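Local coordinates for protein collagen alpha1(xviii) chain (PDB 1DY1) that probably acts as endostatin, the zinc-binding C-terminal fragment of collagen XVIII that restrains blood-vessel growth, at residues L58-S63 against S130-M135; N77-V82 against G101-S106; G151-L156 against K165-H170. The protein carries 2 engineered substitutions. One frame throughout, in Å; residues are numbered along the deposited sequence.

Overall arrangement
Three contacts mark out different parts of a single compact endostatin domain with a C-type-lectin-like fold. Contacts 1 and 2 lie on opposite sides of the chain's centre, about 24 Å between their own centres, although both segments of contact 2 fall in sequence between the two halves of contact 1. Contact 3 comes later in the chain, its centre about 15 Å from that of contact 1 and about 22 Å from that of contact 2. It touches both, Leu134 packing on Gln152 and Ile104 on Leu156. Contact 1 joins loops far apart in sequence, contact 2 borders the five-stranded mixed sheet, and contact 3 is a local hairpin of the three-stranded sheet.

Contact 1: L58-S63 against S130-M135; sequences LQDLYS and SGRRLM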
loop_
_atom_site.group_PDB
_atom_site.type_symbol
_atom_site.label_atom_id
_atom_site.label_comp_id
_atom_site.label_asym_id
_atom_site.label_seq_id
_atom_site.Cartn_x
_atom_site.Cartn_y
_atom_site.Cartn_z
ATOM N N LEU A 58 -9.803 14.733 -0.245
ATOM C CA LEU A 58 -8.885 15.779 -0.690
ATOM C C LEU A 58 -7.454 15.308 -0.826
ATOM O O LEU A 58 -6.556 16.133 -0.902
ATOM C CB LEU A 58 -8.924 16.998 0.256
ATOM C CG LEU A 58 -10.284 17.648 0.553
ATOM C CD1 LEU A 58 -10.102 18.890 1.429
ATOM C CD2 LEU A 58 -10.984 18.000 -0.750
ATOM N N GLN A 59 -7.229 14.008 -0.932
ATOM C CA GLN A 59 -5.862 13.513 -1.039
ATOM C C GLN A 59 -5.780 12.387 -2.041
ATOM O O GLN A 59 -6.357 11.325 -1.825
ATOM C CB GLN A 59 -5.387 13.010 0.327
ATOM C CG GLN A 59 -4.028 12.356 0.319
ATOM C CD GLN A 59 -2.922 13.374 0.363
ATOM O OE1 GLN A 59 -2.674 13.964 1.405
ATOM N NE2 GLN A 59 -2.235 13.577 -0.754
ATOM N N ASP A 60 -5.096 12.627 -3.153
ATOM C CA ASP A 60 -4.943 11.599 -4.171
ATOM C C ASP A 60 -3.798 10.728 -3.756
ATOM O O ASP A 60 -2.781 11.255 -3.301
ATOM C CB ASP A 60 -4.586 12.215 -5.520
ATOM C CG ASP A 60 -5.717 13.003 -6.115
ATOM O OD1 ASP A 60 -6.886 12.839 -5.727
ATOM O OD2 ASP A 60 -5.432 13.820 -6.977
ATOM N N LEU A 61 -3.951 9.413 -3.907
ATOM C CA LEU A 61 -2.883 8.461 -3.577
ATOM C C LEU A 61 -1.541 8.877 -4.218
ATOM O O LEU A 61 -0.485 8.804 -3.590
ATOM C CB LEU A 61 -3.265 7.054 -4.052
ATOM C CG LEU A 61 -2.217 5.929 -4.030
ATOM C CD1 LEU A 61 -1.617 5.756 -2.652
ATOM C CD2 LEU A 61 -2.850 4.658 -4.474
ATOM N N TYR A 62 -1.605 9.383 -5.442
ATOM C CA TYR A 62 -0.416 9.791 -6.165
ATOM C C TYR A 62 0.427 10.843 -5.453
ATOM O O TYR A 62 1.660 10.832 -5.547
ATOM C CB TYR A 62 -0.792 10.297 -7.561
ATOM C CG TYR A 62 0.396 10.888 -8.277
ATOM C CD1 TYR A 62 1.268 10.076 -9.004
ATOM C CD2 TYR A 62 0.690 12.253 -8.170
ATOM C CE1 TYR A 62 2.423 10.604 -9.594
ATOM C CE2 TYR A 62 1.836 12.795 -8.750
ATOM C CZ TYR A 62 2.704 11.962 -9.454
ATOM O OH TYR A 62 3.850 12.492 -9.997
ATOM N N SER A 63 -0.209 11.778 -4.756
ATOM C CA SER A 63 0.564 12.817 -4.101
ATOM C C SER A 63 1.043 12.472 -2.705
ATOM O O SER A 63 1.418 13.362 -1.965
ATOM C CB SER A 63 -0.202 14.135 -4.089
ATOM O OG SER A 63 -1.357 14.045 -3.274
ATOM N N SER A 130 -4.527 6.541 -12.372
ATOM C CA SER A 130 -3.695 7.757 -12.334
ATOM C C SER A 130 -3.324 8.052 -10.868
ATOM O O SER A 130 -2.504 8.924 -10.595
ATOM C CB SER A 130 -4.471 8.997 -12.847
ATOM O OG SER A 130 -4.886 8.860 -14.193
ATOM N N GLY A 131 -3.992 7.378 -9.935
ATOM C CA GLY A 131 -3.727 7.608 -8.525
ATOM C C GLY A 131 -4.591 8.743 -7.985
ATOM O O GLY A 131 -4.247 9.370 -6.983
ATOM N N ARG A 132 -5.684 9.038 -8.687
ATOM C CA ARG A 132 -6.609 10.074 -8.261
ATOM C C ARG A 132 -7.638 9.387 -7.387
ATOM O O ARG A 132 -7.990 8.229 -7.630
ATOM C CB ARG A 132 -7.306 10.718 -9.466
ATOM C CG ARG A 132 -6.425 11.660 -10.250
ATOM C CD ARG A 132 -7.147 12.245 -11.452
ATOM N NE ARG A 132 -7.475 11.241 -12.462
ATOM C CZ ARG A 132 -7.032 11.249 -13.715
ATOM N NH1 ARG A 132 -6.235 12.214 -14.134
ATOM N NH2 ARG A 132 -7.362 10.264 -14.538
ATOM N N ARG A 133 -8.100 10.082 -6.360
ATOM C CA ARG A 133 -9.090 9.519 -5.464
ATOM C C ARG A 133 -10.430 9.296 -6.141
ATOM O O ARG A 133 -10.812 10.026 -7.060
ATOM C CB ARG A 133 -9.312 10.425 -4.247
ATOM C CG ARG A 133 -9.999 11.744 -4.566
ATOM C CD ARG A 133 -9.717 12.709 -3.451
ATOM N NE ARG A 133 -10.168 14.060 -3.727
ATOM C CZ ARG A 133 -9.400 15.056 -4.178
ATOM N NH1 ARG A 133 -8.103 14.873 -4.448
ATOM N NH2 ARG A 133 -9.924 16.277 -4.279
ATOM N N LEU A 134 -11.140 8.286 -5.650
ATOM C CA LEU A 134 -12.461 7.964 -6.134
ATOM C C LEU A 134 -13.362 8.192 -4.936
ATOM O O LEU A 134 -13.514 7.322 -4.078
ATOM C CB LEU A 134 -12.547 6.507 -6.583
ATOM C CG LEU A 134 -11.815 6.139 -7.867
ATOM C CD1 LEU A 134 -12.013 4.666 -8.113
ATOM C CD2 LEU A 134 -12.358 6.942 -9.051
ATOM N N MET A 135 -13.947 9.384 -4.886
ATOM C CA MET A 135 -14.836 9.806 -3.802
ATOM C C MET A 135 -16.053 8.928 -3.631
ATOM O O MET A 135 -16.633 8.897 -2.559
ATOM C CB MET A 135 -15.258 11.265 -3.982
ATOM C CG MET A 135 -14.114 12.271 -3.820
ATOM S SD MET A 135 -14.040 13.480 -5.196
ATOM C CE MET A 135 -14.024 12.277 -6.639
HETATM O O HOH W 1 -12.466 13.922 -1.795
#
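Two long loops of the endostatin fold, one following strand 50-52 and the other following strand 122-124, are clasped where Asp60 meets Arg133 and Tyr62 meets Gly131. A single carboxylate oxygen serves Arg133 twice. The salt bridge from Arg133 NH1 to Asp60 OD1 is short at 2.7 Å, yet its N-H is bent to 126°, which makes it weak as a hydrogen bond. Arg133 N approaches Asp60 OD1 almost straight, at 3.1 Å, from well above the carboxylate plane. With CG wedged between the backbone N and the carbonyl carbon (chi1 69°), the extended Arg133 chain swings along the 58-60 backbone, and Leu58 CA settles over the centre of one guanidinium face, 3.6 Å from Arg133 CZ. Water 1 joins Leu58 N to Arg133 NE, the latter bond weak.

At the other end, Tyr62 N donates to Gly131 O at 3.1 Å. Tyr62 CB lies close to where a side chain on Gly131 would begin, 3.6 Å from Gly131 O, while the ring leads off to Trp87 and Phe91 and its hydroxyl bonds Asp88. Arg132 runs alongside Asp60 but pairs with Asp128. With OD1 held by a straight backbone N-H and by the salt bridge, the Asp60 carboxylate is probably steadied and kept ionised.

Contact 2: N77-V82 against G101-S106; sequences NLKDEV and GARIFS. With ZN (zinc ion), chain B.
The backbones of 77-82 and 101-106 pass without direct hydrogen bonds, the CA atoms of Leu78 and Phe105 standing 6.1 Å apart; the first segment curls through a type I turn from Asn77 to Asp80, and water 2 bridges Leu78 N and Phe105 N. Asn77 is the pivot of the side chains. Its ND2 donates across the gap to Arg103 O at 2.8 Å and, within its own segment, to Glu81 OE1, both acceptors lying close to the amide plane. Its OD1 meanwhile receives Glu81 N, so the amide is held against rotation.

Arg103 grips Glu81 side-on. Arg103 NE meets the syn lone pair of Glu81 OE1 at 2.9 Å, and Arg103 NH2 reaches Glu81 OE2 at 2.7 Å, with the two flat groups only 21° from coplanar. Glu81 OE1 thus accepts from both an amide and a guanidinium. Lys79, extended beyond CG, crosses the Phe105 ring at about a right angle and lays CE over one face, a CH-pi contact 4.1 Å from the centroid. Asn77 takes the edge of that ring, its amide turned 77° to it.

On the turn, Asp80 OD1 binds zinc at 1.8 Å, with His5, His7 and His15 completing the site. The turn links strands 75-76 and 82-84 at one margin of the five-stranded sheet, and Phe105 is backbone-bonded to Ala18, at the end of strand 14-18.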
loop_
_atom_site.group_PDB
_atom_site.type_symbol
_atom_site.label_atom_id
_atom_site.label_comp_id
_atom_site.label_asym_id
_atom_site.label_seq_id
_atom_site.Cartn_x
_atom_site.Cartn_y
_atom_site.Cartn_z
ATOM N N ASN A 77 10.778 -3.786 -1.798
ATOM C CA ASN A 77 10.064 -4.428 -0.704
ATOM C C ASN A 77 10.942 -4.417 0.549
ATOM O O ASN A 77 11.985 -3.780 0.568
ATOM C CB ASN A 77 9.578 -5.853 -1.072
ATOM C CG ASN A 77 10.718 -6.838 -1.317
ATOM O OD1 ASN A 77 11.822 -6.648 -0.843
ATOM N ND2 ASN A 77 10.436 -7.895 -2.051
ATOM N N LEU A 78 10.480 -5.073 1.606
ATOM C CA LEU A 78 11.196 -5.142 2.878
ATOM C C LEU A 78 12.600 -5.704 2.737
ATOM O O LEU A 78 13.509 -5.312 3.470
ATOM C CB LEU A 78 10.429 -6.015 3.875
ATOM C CG LEU A 78 10.942 -5.997 5.315
ATOM C CD1 LEU A 78 10.813 -4.591 5.896
ATOM C CD2 LEU A 78 10.148 -6.998 6.141
ATOM N N LYS A 79 12.768 -6.641 1.815
ATOM C CA LYS A 79 14.062 -7.264 1.594
ATOM C C LYS A 79 14.886 -6.542 0.550
ATOM O O LYS A 79 15.839 -7.104 0.003
ATOM C CB LYS A 79 13.881 -8.741 1.237
ATOM C CG LYS A 79 13.244 -9.505 2.376
ATOM C CD LYS A 79 13.118 -10.980 2.114
ATOM C CE LYS A 79 12.733 -11.670 3.421
ATOM N NZ LYS A 79 12.535 -13.135 3.298
ATOM N N ASP A 80 14.540 -5.278 0.326
ATOM C CA ASP A 80 15.217 -4.419 -0.645
ATOM C C ASP A 80 15.258 -4.962 -2.079
ATOM O O ASP A 80 16.197 -4.697 -2.825
ATOM C CB ASP A 80 16.609 -4.045 -0.151
ATOM C CG ASP A 80 16.573 -3.257 1.139
ATOM O OD1 ASP A 80 15.610 -2.483 1.362
ATOM O OD2 ASP A 80 17.513 -3.402 1.952
ATOM N N GLU A 81 14.246 -5.745 -2.443
ATOM C CA GLU A 81 14.114 -6.273 -3.797
ATOM C C GLU A 81 13.271 -5.196 -4.486
ATOM O O GLU A 81 12.410 -4.597 -3.846
ATOM C CB GLU A 81 13.376 -7.617 -3.776
ATOM C CG GLU A 81 14.008 -8.626 -2.815
ATOM C CD GLU A 81 13.313 -9.975 -2.778
ATOM O OE1 GLU A 81 12.103 -10.061 -3.077
ATOM O OE2 GLU A 81 13.988 -10.968 -2.419
ATOM N N VAL A 82 13.537 -4.913 -5.757
ATOM C CA VAL A 82 12.818 -3.856 -6.467
ATOM C C VAL A 82 11.482 -4.300 -7.001
ATOM O O VAL A 82 11.360 -5.391 -7.556
ATOM C CB VAL A 82 13.663 -3.286 -7.616
ATOM C CG1 VAL A 82 13.022 -2.027 -8.206
ATOM C CG2 VAL A 82 15.008 -2.961 -7.094
ATOM N N GLY A 101 7.500 -11.943 -10.710
ATOM C CA GLY A 101 8.226 -12.689 -9.698
ATOM C C GLY A 101 8.360 -11.920 -8.390
ATOM O O GLY A 101 8.731 -12.503 -7.365
ATOM N N ALA A 102 8.047 -10.625 -8.406
ATOM C CA ALA A 102 8.159 -9.800 -7.204
ATOM C C ALA A 102 7.239 -10.275 -6.081
ATOM O O ALA A 102 6.244 -10.969 -6.305
ATOM C CB ALA A 102 7.895 -8.317 -7.529
ATOM N N ARG A 103 7.578 -9.879 -4.864
ATOM C CA ARG A 103 6.799 -10.272 -3.706
ATOM C C ARG A 103 6.729 -9.153 -2.670
ATOM O O ARG A 103 7.668 -8.360 -2.513
ATOM C CB ARG A 103 7.398 -11.543 -3.111
ATOM C CG ARG A 103 8.880 -11.423 -2.900
ATOM C CD ARG A 103 9.535 -12.776 -2.777
ATOM N NE ARG A 103 10.933 -12.615 -2.404
ATOM C CZ ARG A 103 11.614 -13.466 -1.646
ATOM N NH1 ARG A 103 11.023 -14.559 -1.172
ATOM N NH2 ARG A 103 12.871 -13.181 -1.315
ATOM N N ILE A 104 5.579 -9.069 -2.012
ATOM C CA ILE A 104 5.317 -8.065 -0.996
ATOM C C ILE A 104 5.300 -8.698 0.385
ATOM O O ILE A 104 4.573 -9.654 0.620
ATOM C CB ILE A 104 3.984 -7.390 -1.280
ATOM C CG1 ILE A 104 4.086 -6.652 -2.624
ATOM C CG2 ILE A 104 3.613 -6.452 -0.152
ATOM C CD1 ILE A 104 2.780 -6.065 -3.123
ATOM N N PHE A 105 6.123 -8.165 1.287
ATOM C CA PHE A 105 6.227 -8.676 2.665
ATOM C C PHE A 105 5.534 -7.745 3.648
ATOM O O PHE A 105 5.416 -6.545 3.396
ATOM C CB PHE A 105 7.706 -8.811 3.092
ATOM C CG PHE A 105 8.489 -9.834 2.301
ATOM C CD1 PHE A 105 8.441 -11.183 2.642
ATOM C CD2 PHE A 105 9.260 -9.452 1.210
ATOM C CE1 PHE A 105 9.145 -12.137 1.907
ATOM C CE2 PHE A 105 9.963 -10.391 0.477
ATOM C CZ PHE A 105 9.901 -11.742 0.828
ATOM N N SER A 106 5.043 -8.309 4.742
ATOM C CA SER A 106 4.429 -7.522 5.807
ATOM C C SER A 106 5.606 -6.969 6.624
ATOM O O SER A 106 6.758 -7.363 6.375
ATOM C CB SER A 106 3.543 -8.417 6.698
ATOM O OG SER A 106 4.205 -9.624 7.065
HETATM ZN ZN ZN B . 15.727 -1.625 2.938
HETATM O O HOH W 2 7.255 -5.504 1.373
#

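Contact 3: G151-L156 against K165-H170; sequences GQASSL and KAASCH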
loop_
_atom_site.group_PDB
_atom_site.type_symbol
_atom_site.label_atom_id
_atom_site.label_comp_id
_atom_site.label_asym_id
_atom_site.label_seq_id
_atom_site.Cartn_x
_atom_site.Cartn_y
_atom_site.Cartn_z
ATOM N N GLY A 151 -15.249 0.168 -2.015
ATOM C CA GLY A 151 -13.902 0.705 -1.928
ATOM C C GLY A 151 -13.193 0.148 -3.144
ATOM O O GLY A 151 -13.366 -1.026 -3.463
ATOM N N GLN A 152 -12.462 0.967 -3.880
ATOM C CA GLN A 152 -11.774 0.450 -5.035
ATOM C C GLN A 152 -10.613 -0.423 -4.552
ATOM O O GLN A 152 -9.842 -0.021 -3.671
ATOM C CB GLN A 152 -11.282 1.588 -5.922
ATOM C CG GLN A 152 -11.290 1.237 -7.408
ATOM C CD GLN A 152 -12.692 1.248 -8.020
ATOM O OE1 GLN A 152 -13.685 1.321 -7.311
ATOM N NE2 GLN A 152 -12.768 1.204 -9.343
ATOM N N ALA A 153 -10.485 -1.611 -5.131
ATOM C CA ALA A 153 -9.456 -2.554 -4.743
ATOM C C ALA A 153 -8.902 -3.245 -5.973
ATOM O O ALA A 153 -9.471 -3.138 -7.058
ATOM C CB ALA A 153 -10.027 -3.568 -3.781
ATOM N N SER A 154 -7.776 -3.928 -5.789
ATOM C CA SER A 154 -7.061 -4.646 -6.850
ATOM C C SER A 154 -6.683 -6.064 -6.423
ATOM O O SER A 154 -6.336 -6.295 -5.266
ATOM C CB SER A 154 -5.770 -3.899 -7.167
ATOM O OG SER A 154 -5.096 -4.454 -8.280
ATOM N N SER A 155 -6.739 -7.007 -7.357
ATOM C CA SER A 155 -6.356 -8.402 -7.074
ATOM C C SER A 155 -4.838 -8.465 -7.202
ATOM O O SER A 155 -4.278 -8.006 -8.186
ATOM C CB SER A 155 -6.985 -9.360 -8.095
ATOM O OG SER A 155 -6.319 -10.621 -8.096
ATOM N N LEU A 156 -4.163 -9.043 -6.228
ATOM C CA LEU A 156 -2.713 -9.108 -6.303
ATOM C C LEU A 156 -2.230 -10.241 -7.211
ATOM O O LEU A 156 -1.141 -10.166 -7.765
ATOM C CB LEU A 156 -2.128 -9.245 -4.897
ATOM C CG LEU A 156 -0.768 -8.584 -4.675
ATOM C CD1 LEU A 156 -0.771 -7.188 -5.296
ATOM C CD2 LEU A 156 -0.459 -8.531 -3.175
ATOM N N LYS A 165 -11.391 -2.635 -9.277
ATOM C CA LYS A 165 -12.543 -3.422 -8.844
ATOM C C LYS A 165 -13.221 -2.657 -7.715
ATOM O O LYS A 165 -12.542 -2.244 -6.773
ATOM C CB LYS A 165 -12.101 -4.772 -8.276
ATOM C CG LYS A 165 -11.386 -5.714 -9.227
ATOM C CD LYS A 165 -12.362 -6.398 -10.203
ATOM C CE LYS A 165 -11.779 -7.711 -10.758
ATOM N NZ LYS A 165 -10.399 -7.580 -11.339
ATOM N N ALA A 166 -14.538 -2.462 -7.792
ATOM C CA ALA A 166 -15.266 -1.778 -6.714
ATOM C C ALA A 166 -15.711 -2.886 -5.762
ATOM O O ALA A 166 -16.560 -3.701 -6.103
ATOM C CB ALA A 166 -16.472 -1.020 -7.259
ATOM N N ALA A 167 -15.125 -2.934 -4.575
ATOM C CA ALA A 167 -15.459 -3.990 -3.646
ATOM C C ALA A 167 -16.215 -3.520 -2.426
ATOM O O ALA A 167 -16.093 -2.368 -1.998
ATOM C CB ALA A 167 -14.202 -4.728 -3.245
ATOM N N SER A 168 -17.052 -4.405 -1.907
ATOM C CA SER A 168 -17.839 -4.124 -0.714
ATOM C C SER A 168 -16.873 -3.852 0.443
ATOM O O SER A 168 -15.930 -4.625 0.675
ATOM C CB SER A 168 -18.712 -5.330 -0.380
ATOM O OG SER A 168 -19.388 -5.141 0.847
ATOM N N CYS A 169 -17.126 -2.781 1.185
ATOM C CA CYS A 169 -16.274 -2.406 2.296
ATOM C C CYS A 169 -16.247 -3.462 3.386
ATOM O O CYS A 169 -15.386 -3.454 4.264
ATOM C CB CYS A 169 -16.688 -1.049 2.837
ATOM S SG CYS A 169 -16.513 0.214 1.555
ATOM N N HIS A 170 -17.181 -4.394 3.305
ATOM C CA HIS A 170 -17.251 -5.486 4.250
ATOM C C HIS A 170 -16.384 -6.580 3.657
ATOM O O HIS A 170 -16.891 -7.530 3.108
ATOM C CB HIS A 170 -18.694 -5.958 4.350
ATOM C CG HIS A 170 -18.923 -6.984 5.408
ATOM N ND1 HIS A 170 -18.740 -8.331 5.186
ATOM C CD2 HIS A 170 -19.317 -6.862 6.699
ATOM C CE1 HIS A 170 -19.012 -8.999 6.295
ATOM N NE2 HIS A 170 -19.365 -8.132 7.228
#
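Gln152 folds its amide back over Ala166, bringing OE1 to 3.6 Å from Ala166 CB. A bend at chi2 (75°) turns the chain off the strand and lays its outer half along the neighbouring backbone, with Gln152 CD close to the carbonyl of Lys165. The polar end has its firmer partner beyond the two strands: OE1 accepts from Ser137 OG, while NE2 makes a weak bond to Gln164.

Ala153, Lys165 and Ala167 occupy the other face. There the two methyls come together loosely, Ala153 CB lying 4.4 Å from Ala167 CB, and Ala153 also rests on Trp124 of strand 122-124. Lys165 passes its first methylene by the facing carbonyl, Lys165 CB being 3.3 Å from Ala153 O. Its chain then bends at chi2 and again at chi4, and the ammonium pairs with Glu163.

The strands that carry these side chains form a beta hairpin, 150-155 with 165-168, which supplies two of the three strands of an antiparallel sheet with 122-124 on the far side of 150-155. Gly151 with Ala167 and Ala153 with Lys165 are hydrogen-bonded pairs, each closed by two bonds; Gly151 N reaches Ala167 O at 2.7 Å, and Ala153 N reaches Lys165 O at the same length. Between them Gln152 and Ala166 make a non-hydrogen-bonded pair, in which Gln152 CA adds a CA-H...O contact to Lys165 O. The short strand segments meet at 114°, partly because the ribbon twists and partly because 154-155 turns away from 165-168 beyond the last pair.

Past the strand end, Cys169 SG stands 3.8 Å from Gly151 N, and its disulfide to Cys139 ties the hairpin to helix 139-142.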